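Side-chain contacts in cytochrome P450 (Novosphingobium aromaticivorans, PDB 3OFT), which belongs to the cytochrome P450 superfamily, as CYP101C1, and holds an iron protoporphyrin IX (haem) in a mainly helical fold: residues Glu255-Leu260 and Glu361-Met366; Ala269-Leu274 and Glu354-Leu359. All coordinates share one frame; numbering follows the deposited sequence.

Contact 1 of 2, residues Glu255-Leu260 and Glu361-Met366; sequences EDQRLL and EWLGGM
Leu363 reaches across to Leu260 and Gln257, one turn apart on the facing helix. In cytochrome P450 terms, helix 254-262 is the J helix and helix 348-365 is the L helix. The contact joins the J helix to the C-terminal turn of the L helix.

The contact between the segments is apolar, and no hydrogen bond crosses it. Both methyls of Leu363 are used. CD1 of Leu363 lies 3.5 Å from CB of Leu260. The CD1 of Leu260 is 4.0 Å from the same methyl. CD2 of Leu363 turns to Gln257, where it lies 4.1 Å from CA and 4.3 Å from CG. Gln257 thus meets it with backbone and aliphatic stem. The CG of Leu363 is anti to its own carbonyl carbon (chi1 -67°), and CD1 is anti to CA (chi2 168°). These torsions turn the isopropyl fork so that CD1 faces Leu260 and CD2 faces Gln257. Leu260 is also covered by Leu266, and by Ile267 and Ala270 of helix 267-277.

Asp256 OD1 is hydrogen-bonded to His249 NE2, and Gly365 O to Arg129 NH1.

On another side of the L helix, Trp362 meets Phe136, Phe140 and Phe369 edge-to-face. Met366, where the chain leaves helical geometry, places its CG 3.7 Å above the Trp362 ring plane, over the ring centre.

Contact 2 of 2, residues Ala269-Leu274 and Glu354-Leu359; sequences AAADEL and EVIVFL
Helices 269-274 and 354-359 cross at 121° with their axes 9.2 Å apart, and Ala271 and Ile356 come within 5.8 Å of each other, CA to CA. The small side chain of Ala271 sits at this crossing. Its CB lies 3.6 Å from CG1 of Val355 and 3.6 Å from CG1 of Ile356. CD1 of Leu359, one turn further on, comes to 4.0 Å from the same CB. The methyl of Ala271 is thus touched by three branched side chains. The CG1 of Val355 is anti to its backbone N (chi1 169°), which aims that methyl at Ala271.

Helix 267-277 is the K helix of the cytochrome P450 fold, and helix 348-365 is the L helix that runs beside the haem. Glu354 touches the haem, and the side chain of Val355 is about 6 Å from it. The K helix carries the family's ExxR motif: Glu273 OE2 makes salt bridges to Arg276 and to Arg328, and accepts a hydrogen bond from Arg325 N. Leu359 also packs on Val246 and Leu250 of helix 221-252. Beside the apolar patch, Asp272 OD1 forms a salt bridge with NE of Arg352, a residue of the L helix.

From the N terminus, the chain passes through the long helix 221-252 and then enters helix 254-262, the first side of contact 1. Helix 267-277 follows directly and supplies the first side of contact 2. After about 70 residues, some of them in strands, the chain returns as helix 348-365. Its residues 354-359 close contact 2, and its residues 361-366 then close contact 1. Contact 2 is therefore nested inside the loop of contact 1. One helix serves both, so the J and K helices are tied to successive parts of the L helix. The centres are 11 Å apart, and Leu260 CD1 meets Ala270 CB at 3.7 Å. Contact 2 is the one nearer the chain's centre.

Contact 1 of 2, residues Glu255-Leu260 and Glu361-Met366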
ATOM      1  N   GLU A 255       3.207 -24.363  10.086  1.00 14.23           N
ATOM      2  CA  GLU A 255       1.835 -24.916  10.257  1.00 14.51           C
ATOM      3  C   GLU A 255       0.813 -24.267   9.316  1.00 13.91           C
ATOM      4  O   GLU A 255      -0.140 -24.940   8.886  1.00 11.31           O
ATOM      5  CB  GLU A 255       1.347 -24.831  11.710  1.00 15.97           C
ATOM      6  CG  GLU A 255       0.957 -23.402  12.243  1.00 17.80           C
ATOM      7  CD  GLU A 255       2.145 -22.549  12.734  1.00 22.19           C
ATOM      8  OE1 GLU A 255       3.300 -22.813  12.352  1.00 21.75           O
ATOM      9  OE2 GLU A 255       1.923 -21.583  13.512  1.00 26.17           O
ATOM     10  N   ASP A 256       0.979 -22.963   9.027  1.00 12.64           N
ATOM     11  CA  ASP A 256       0.073 -22.324   8.034  1.00 12.48           C
ATOM     12  C   ASP A 256       0.394 -22.721   6.615  1.00 11.67           C
ATOM     13  O   ASP A 256      -0.510 -22.816   5.796  1.00 10.36           O
ATOM     14  CB  ASP A 256      -0.038 -20.801   8.188  1.00 12.22           C
ATOM     15  CG  ASP A 256      -0.812 -20.404   9.473  1.00 18.70           C
ATOM     16  OD1 ASP A 256      -0.737 -19.223   9.890  1.00 17.63           O
ATOM     17  OD2 ASP A 256      -1.468 -21.294  10.093  1.00 19.83           O
ATOM     18  N   GLN A 257       1.671 -22.983   6.286  1.00 11.05           N
ATOM     19  CA  GLN A 257       1.948 -23.525   4.948  1.00 11.81           C
ATOM     20  C   GLN A 257       1.229 -24.843   4.789  1.00 12.21           C
ATOM     21  O   GLN A 257       0.608 -25.132   3.734  1.00 12.05           O
ATOM     22  CB  GLN A 257       3.456 -23.823   4.753  1.00 12.65           C
ATOM     23  CG  GLN A 257       4.328 -22.612   4.587  1.00 12.72           C
ATOM     24  CD  GLN A 257       5.808 -22.986   4.415  1.00 12.61           C
ATOM     25  OE1 GLN A 257       6.661 -22.429   5.105  1.00 16.74           O
ATOM     26  NE2 GLN A 257       6.106 -23.901   3.501  1.00  8.39           N
ATOM     27  N   ARG A 258       1.331 -25.674   5.837  1.00 13.01           N
ATOM     28  CA  ARG A 258       0.712 -26.993   5.777  1.00 14.93           C
ATOM     29  C   ARG A 258      -0.787 -26.860   5.679  1.00 14.30           C
ATOM     30  O   ARG A 258      -1.411 -27.514   4.871  1.00 15.61           O
ATOM     31  CB  ARG A 258       1.059 -27.825   7.017  1.00 15.97           C
ATOM     32  CG  ARG A 258       2.473 -28.368   7.010  1.00 21.73           C
ATOM     33  CD  ARG A 258       2.635 -29.320   8.188  1.00 29.71           C
ATOM     34  NE  ARG A 258       3.171 -28.644   9.369  1.00 34.23           N
ATOM     35  CZ  ARG A 258       4.471 -28.431   9.555  1.00 36.29           C
ATOM     36  NH1 ARG A 258       5.346 -28.839   8.637  1.00 37.67           N
ATOM     37  NH2 ARG A 258       4.894 -27.808  10.644  1.00 37.29           N
ATOM     38  N   LEU A 259      -1.368 -26.017   6.513  1.00 13.40           N
ATOM     39  CA  LEU A 259      -2.827 -25.772   6.428  1.00 12.81           C
ATOM     40  C   LEU A 259      -3.324 -25.394   5.037  1.00 12.22           C
ATOM     41  O   LEU A 259      -4.307 -25.967   4.522  1.00 11.17           O
ATOM     42  CB  LEU A 259      -3.225 -24.682   7.453  1.00 12.65           C
ATOM     43  CG  LEU A 259      -4.688 -24.231   7.451  1.00 15.26           C
ATOM     44  CD1 LEU A 259      -5.644 -25.398   7.790  1.00 16.54           C
ATOM     45  CD2 LEU A 259      -4.836 -23.052   8.451  1.00 18.29           C
ATOM     46  N   LEU A 260      -2.671 -24.411   4.408  1.00 11.23           N
ATOM     47  CA  LEU A 260      -3.147 -23.909   3.130  1.00 11.46           C
ATOM     48  C   LEU A 260      -2.795 -24.783   1.927  1.00 12.38           C
ATOM     49  O   LEU A 260      -3.413 -24.648   0.865  1.00 13.78           O
ATOM     50  CB  LEU A 260      -2.739 -22.435   2.904  1.00 10.71           C
ATOM     51  CG  LEU A 260      -3.166 -21.489   4.020  1.00 11.89           C
ATOM     52  CD1 LEU A 260      -2.510 -20.094   3.817  1.00 12.26           C
ATOM     53  CD2 LEU A 260      -4.681 -21.373   4.086  1.00 12.55           C
ATOM     54  N   GLU A 361      -0.193 -19.811  -6.118  1.00 10.70           N
ATOM     55  CA  GLU A 361       0.964 -20.236  -6.895  1.00 11.97           C
ATOM     56  C   GLU A 361       2.167 -20.599  -6.077  1.00 12.19           C
ATOM     57  O   GLU A 361       2.852 -21.585  -6.421  1.00 12.97           O
ATOM     58  CB  GLU A 361       1.323 -19.204  -7.958  1.00 12.77           C
ATOM     59  CG  GLU A 361       0.351 -19.206  -9.130  1.00 16.02           C
ATOM     60  CD  GLU A 361       0.236 -20.573  -9.841  1.00 23.34           C
ATOM     61  OE1 GLU A 361      -0.898 -20.952 -10.203  1.00 24.88           O
ATOM     62  OE2 GLU A 361       1.267 -21.247 -10.043  1.00 25.58           O
ATOM     63  N   TRP A 362       2.434 -19.833  -5.011  1.00 11.51           N
ATOM     64  CA  TRP A 362       3.621 -20.055  -4.175  1.00 11.65           C
ATOM     65  C   TRP A 362       3.501 -21.333  -3.378  1.00 13.16           C
ATOM     66  O   TRP A 362       4.425 -22.186  -3.387  1.00 14.02           O
ATOM     67  CB  TRP A 362       3.872 -18.870  -3.216  1.00 11.47           C
ATOM     68  CG  TRP A 362       5.238 -18.860  -2.537  1.00 10.72           C
ATOM     69  CD1 TRP A 362       5.521 -19.209  -1.242  1.00 10.66           C
ATOM     70  CD2 TRP A 362       6.479 -18.460  -3.120  1.00 11.32           C
ATOM     71  NE1 TRP A 362       6.877 -19.060  -0.990  1.00 13.13           N
ATOM     72  CE2 TRP A 362       7.479 -18.599  -2.130  1.00 12.45           C
ATOM     73  CE3 TRP A 362       6.845 -18.028  -4.397  1.00 10.54           C
ATOM     74  CZ2 TRP A 362       8.835 -18.321  -2.377  1.00 13.35           C
ATOM     75  CZ3 TRP A 362       8.184 -17.721  -4.633  1.00 10.13           C
ATOM     76  CH2 TRP A 362       9.162 -17.871  -3.618  1.00 14.18           C
ATOM     77  N   LEU A 363       2.370 -21.476  -2.689  1.00 12.45           N
ATOM     78  CA  LEU A 363       2.071 -22.705  -1.966  1.00 13.44           C
ATOM     79  C   LEU A 363       1.909 -23.917  -2.867  1.00 14.06           C
ATOM     80  O   LEU A 363       2.381 -24.988  -2.521  1.00 14.94           O
ATOM     81  CB  LEU A 363       0.825 -22.521  -1.098  1.00 12.58           C
ATOM     82  CG  LEU A 363       1.030 -21.538   0.057  1.00 11.33           C
ATOM     83  CD1 LEU A 363      -0.310 -21.168   0.708  1.00 16.65           C
ATOM     84  CD2 LEU A 363       1.940 -22.107   1.096  1.00 14.73           C
ATOM     85  N   GLY A 364       1.210 -23.758  -3.989  1.00 14.07           N
ATOM     86  CA  GLY A 364       0.981 -24.850  -4.917  1.00 15.57           C
ATOM     87  C   GLY A 364       2.249 -25.288  -5.635  1.00 15.97           C
ATOM     88  O   GLY A 364       2.458 -26.486  -5.859  1.00 16.57           O
ATOM     89  N   GLY A 365       3.115 -24.344  -5.972  1.00 15.12           N
ATOM     90  CA  GLY A 365       4.307 -24.649  -6.766  1.00 15.16           C
ATOM     91  C   GLY A 365       5.593 -24.890  -5.993  1.00 15.59           C
ATOM     92  O   GLY A 365       6.499 -25.579  -6.470  1.00 17.00           O
ATOM     93  N   MET A 366       5.678 -24.354  -4.786  1.00 15.05           N
ATOM     94  CA  MET A 366       6.910 -24.438  -3.992  1.00 14.24           C
ATOM     95  C   MET A 366       6.841 -25.575  -2.978  1.00 14.69           C
ATOM     96  O   MET A 366       5.752 -25.880  -2.430  1.00 14.65           O
ATOM     97  CB  MET A 366       7.195 -23.107  -3.259  1.00 14.56           C
ATOM     98  CG  MET A 366       7.426 -21.921  -4.211  1.00 13.70           C
ATOM     99  SD  MET A 366       9.022 -22.010  -5.095  1.00 16.85           S
ATOM    100  CE  MET A 366      10.080 -21.775  -3.677  1.00 13.77           C
TER

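Contact 2 of 2, residues Ala269-Leu274 and Glu354-Leu359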
ATOM      1  N   ALA A 269      -9.863 -16.826   2.612  1.00 10.46           N
ATOM      2  CA  ALA A 269     -10.027 -16.389   3.972  1.00 10.59           C
ATOM      3  C   ALA A 269      -8.672 -16.061   4.613  1.00 11.85           C
ATOM      4  O   ALA A 269      -8.586 -15.095   5.383  1.00 12.19           O
ATOM      5  CB  ALA A 269     -10.816 -17.392   4.816  1.00 12.64           C
ATOM      6  N   ALA A 270      -7.621 -16.813   4.250  1.00 10.58           N
ATOM      7  CA  ALA A 270      -6.283 -16.548   4.806  1.00 12.07           C
ATOM      8  C   ALA A 270      -5.759 -15.210   4.232  1.00 11.41           C
ATOM      9  O   ALA A 270      -5.134 -14.443   4.956  1.00 11.56           O
ATOM     10  CB  ALA A 270      -5.304 -17.709   4.512  1.00 10.82           C
ATOM     11  N   ALA A 271      -6.077 -14.911   2.969  1.00 11.01           N
ATOM     12  CA  ALA A 271      -5.624 -13.658   2.359  1.00 11.10           C
ATOM     13  C   ALA A 271      -6.232 -12.489   3.087  1.00 10.34           C
ATOM     14  O   ALA A 271      -5.522 -11.555   3.399  1.00  9.74           O
ATOM     15  CB  ALA A 271      -5.915 -13.585   0.871  1.00 10.91           C
ATOM     16  N   ASP A 272      -7.520 -12.564   3.426  1.00 10.58           N
ATOM     17  CA  ASP A 272      -8.163 -11.493   4.184  1.00 10.75           C
ATOM     18  C   ASP A 272      -7.590 -11.298   5.589  1.00  9.98           C
ATOM     19  O   ASP A 272      -7.409 -10.163   6.028  1.00  9.39           O
ATOM     20  CB  ASP A 272      -9.679 -11.715   4.273  1.00 11.63           C
ATOM     21  CG  ASP A 272     -10.396 -11.493   2.953  1.00 15.03           C
ATOM     22  OD1 ASP A 272      -9.894 -10.812   2.036  1.00 16.11           O
ATOM     23  OD2 ASP A 272     -11.508 -12.006   2.832  1.00 17.84           O
ATOM     24  N   GLU A 273      -7.357 -12.400   6.309  1.00  8.58           N
ATOM     25  CA  GLU A 273      -6.812 -12.385   7.656  1.00  8.62           C
ATOM     26  C   GLU A 273      -5.352 -11.906   7.642  1.00  8.06           C
ATOM     27  O   GLU A 273      -4.964 -11.111   8.480  1.00  7.51           O
ATOM     28  CB  GLU A 273      -6.986 -13.776   8.355  1.00  9.15           C
ATOM     29  CG  GLU A 273      -6.533 -13.832   9.806  1.00 12.85           C
ATOM     30  CD  GLU A 273      -7.335 -12.927  10.780  1.00 12.14           C
ATOM     31  OE1 GLU A 273      -8.200 -12.121  10.360  1.00 14.08           O
ATOM     32  OE2 GLU A 273      -7.055 -13.020  11.979  1.00 14.38           O
ATOM     33  N   LEU A 274      -4.550 -12.339   6.679  1.00  8.13           N
ATOM     34  CA  LEU A 274      -3.149 -11.849   6.609  1.00  8.80           C
ATOM     35  C   LEU A 274      -3.071 -10.345   6.268  1.00  8.27           C
ATOM     36  O   LEU A 274      -2.217  -9.620   6.799  1.00  9.17           O
ATOM     37  CB  LEU A 274      -2.353 -12.656   5.578  1.00  7.34           C
ATOM     38  CG  LEU A 274      -2.207 -14.114   6.041  1.00 11.07           C
ATOM     39  CD1 LEU A 274      -1.588 -15.026   4.975  1.00 13.54           C
ATOM     40  CD2 LEU A 274      -1.440 -14.193   7.354  1.00 10.63           C
ATOM     41  N   GLU A 354      -4.509 -10.288  -6.020  1.00  8.95           N
ATOM     42  CA  GLU A 354      -3.063 -10.507  -6.143  1.00 10.00           C
ATOM     43  C   GLU A 354      -2.514 -11.358  -4.982  1.00  9.82           C
ATOM     44  O   GLU A 354      -1.681 -12.253  -5.208  1.00  9.18           O
ATOM     45  CB  GLU A 354      -2.331  -9.177  -6.170  1.00 10.23           C
ATOM     46  CG  GLU A 354      -2.641  -8.354  -7.426  1.00 12.31           C
ATOM     47  CD  GLU A 354      -1.997  -6.942  -7.365  1.00 20.05           C
ATOM     48  OE1 GLU A 354      -1.144  -6.626  -8.177  1.00 21.40           O
ATOM     49  OE2 GLU A 354      -2.346  -6.134  -6.483  1.00 25.35           O
ATOM     50  N   VAL A 355      -2.966 -11.082  -3.760  1.00  9.16           N
ATOM     51  CA  VAL A 355      -2.492 -11.866  -2.596  1.00  9.79           C
ATOM     52  C   VAL A 355      -2.979 -13.323  -2.713  1.00  9.86           C
ATOM     53  O   VAL A 355      -2.200 -14.271  -2.465  1.00  9.26           O
ATOM     54  CB  VAL A 355      -2.926 -11.255  -1.247  1.00  9.23           C
ATOM     55  CG1 VAL A 355      -2.644 -12.256  -0.047  1.00 10.30           C
ATOM     56  CG2 VAL A 355      -2.201  -9.909  -1.034  1.00  9.36           C
ATOM     57  N   ILE A 356      -4.249 -13.496  -3.059  1.00  8.27           N
ATOM     58  CA  ILE A 356      -4.800 -14.874  -3.297  1.00  9.69           C
ATOM     59  C   ILE A 356      -4.031 -15.621  -4.395  1.00  9.63           C
ATOM     60  O   ILE A 356      -3.650 -16.779  -4.246  1.00  9.81           O
ATOM     61  CB  ILE A 356      -6.311 -14.805  -3.647  1.00 11.02           C
ATOM     62  CG1 ILE A 356      -7.105 -14.433  -2.380  1.00 10.88           C
ATOM     63  CG2 ILE A 356      -6.789 -16.127  -4.316  1.00 11.94           C
ATOM     64  CD1 ILE A 356      -8.598 -13.995  -2.643  1.00 12.59           C
ATOM     65  N   VAL A 357      -3.766 -14.956  -5.502  1.00  9.39           N
ATOM     66  CA  VAL A 357      -3.061 -15.618  -6.590  1.00 11.85           C
ATOM     67  C   VAL A 357      -1.607 -15.984  -6.203  1.00 11.63           C
ATOM     68  O   VAL A 357      -1.065 -17.052  -6.591  1.00  9.68           O
ATOM     69  CB  VAL A 357      -3.244 -14.699  -7.826  1.00 13.77           C
ATOM     70  CG1 VAL A 357      -1.956 -14.196  -8.478  1.00 16.15           C
ATOM     71  CG2 VAL A 357      -4.361 -15.239  -8.713  1.00 13.39           C
ATOM     72  N   PHE A 358      -0.993 -15.092  -5.425  1.00 10.37           N
ATOM     73  CA  PHE A 358       0.322 -15.357  -4.857  1.00 10.43           C
ATOM     74  C   PHE A 358       0.326 -16.603  -3.977  1.00 11.00           C
ATOM     75  O   PHE A 358       1.174 -17.496  -4.142  1.00 11.16           O
ATOM     76  CB  PHE A 358       0.857 -14.142  -4.068  1.00  8.51           C
ATOM     77  CG  PHE A 358       2.062 -14.487  -3.266  1.00 10.04           C
ATOM     78  CD1 PHE A 358       3.262 -14.782  -3.909  1.00 11.04           C
ATOM     79  CD2 PHE A 358       1.987 -14.620  -1.888  1.00 11.03           C
ATOM     80  CE1 PHE A 358       4.348 -15.189  -3.207  1.00 10.52           C
ATOM     81  CE2 PHE A 358       3.085 -15.029  -1.163  1.00 13.55           C
ATOM     82  CZ  PHE A 358       4.273 -15.312  -1.821  1.00 12.90           C
ATOM     83  N   LEU A 359      -0.643 -16.688  -3.069  1.00  9.98           N
ATOM     84  CA  LEU A 359      -0.757 -17.842  -2.195  1.00  9.72           C
ATOM     85  C   LEU A 359      -0.995 -19.095  -3.029  1.00  8.48           C
ATOM     86  O   LEU A 359      -0.395 -20.124  -2.776  1.00  8.52           O
ATOM     87  CB  LEU A 359      -1.897 -17.653  -1.184  1.00  9.53           C
ATOM     88  CG  LEU A 359      -1.645 -16.570  -0.116  1.00 10.97           C
ATOM     89  CD1 LEU A 359      -2.905 -16.175   0.656  1.00  9.84           C
ATOM     90  CD2 LEU A 359      -0.566 -17.063   0.844  1.00 11.12           C
TER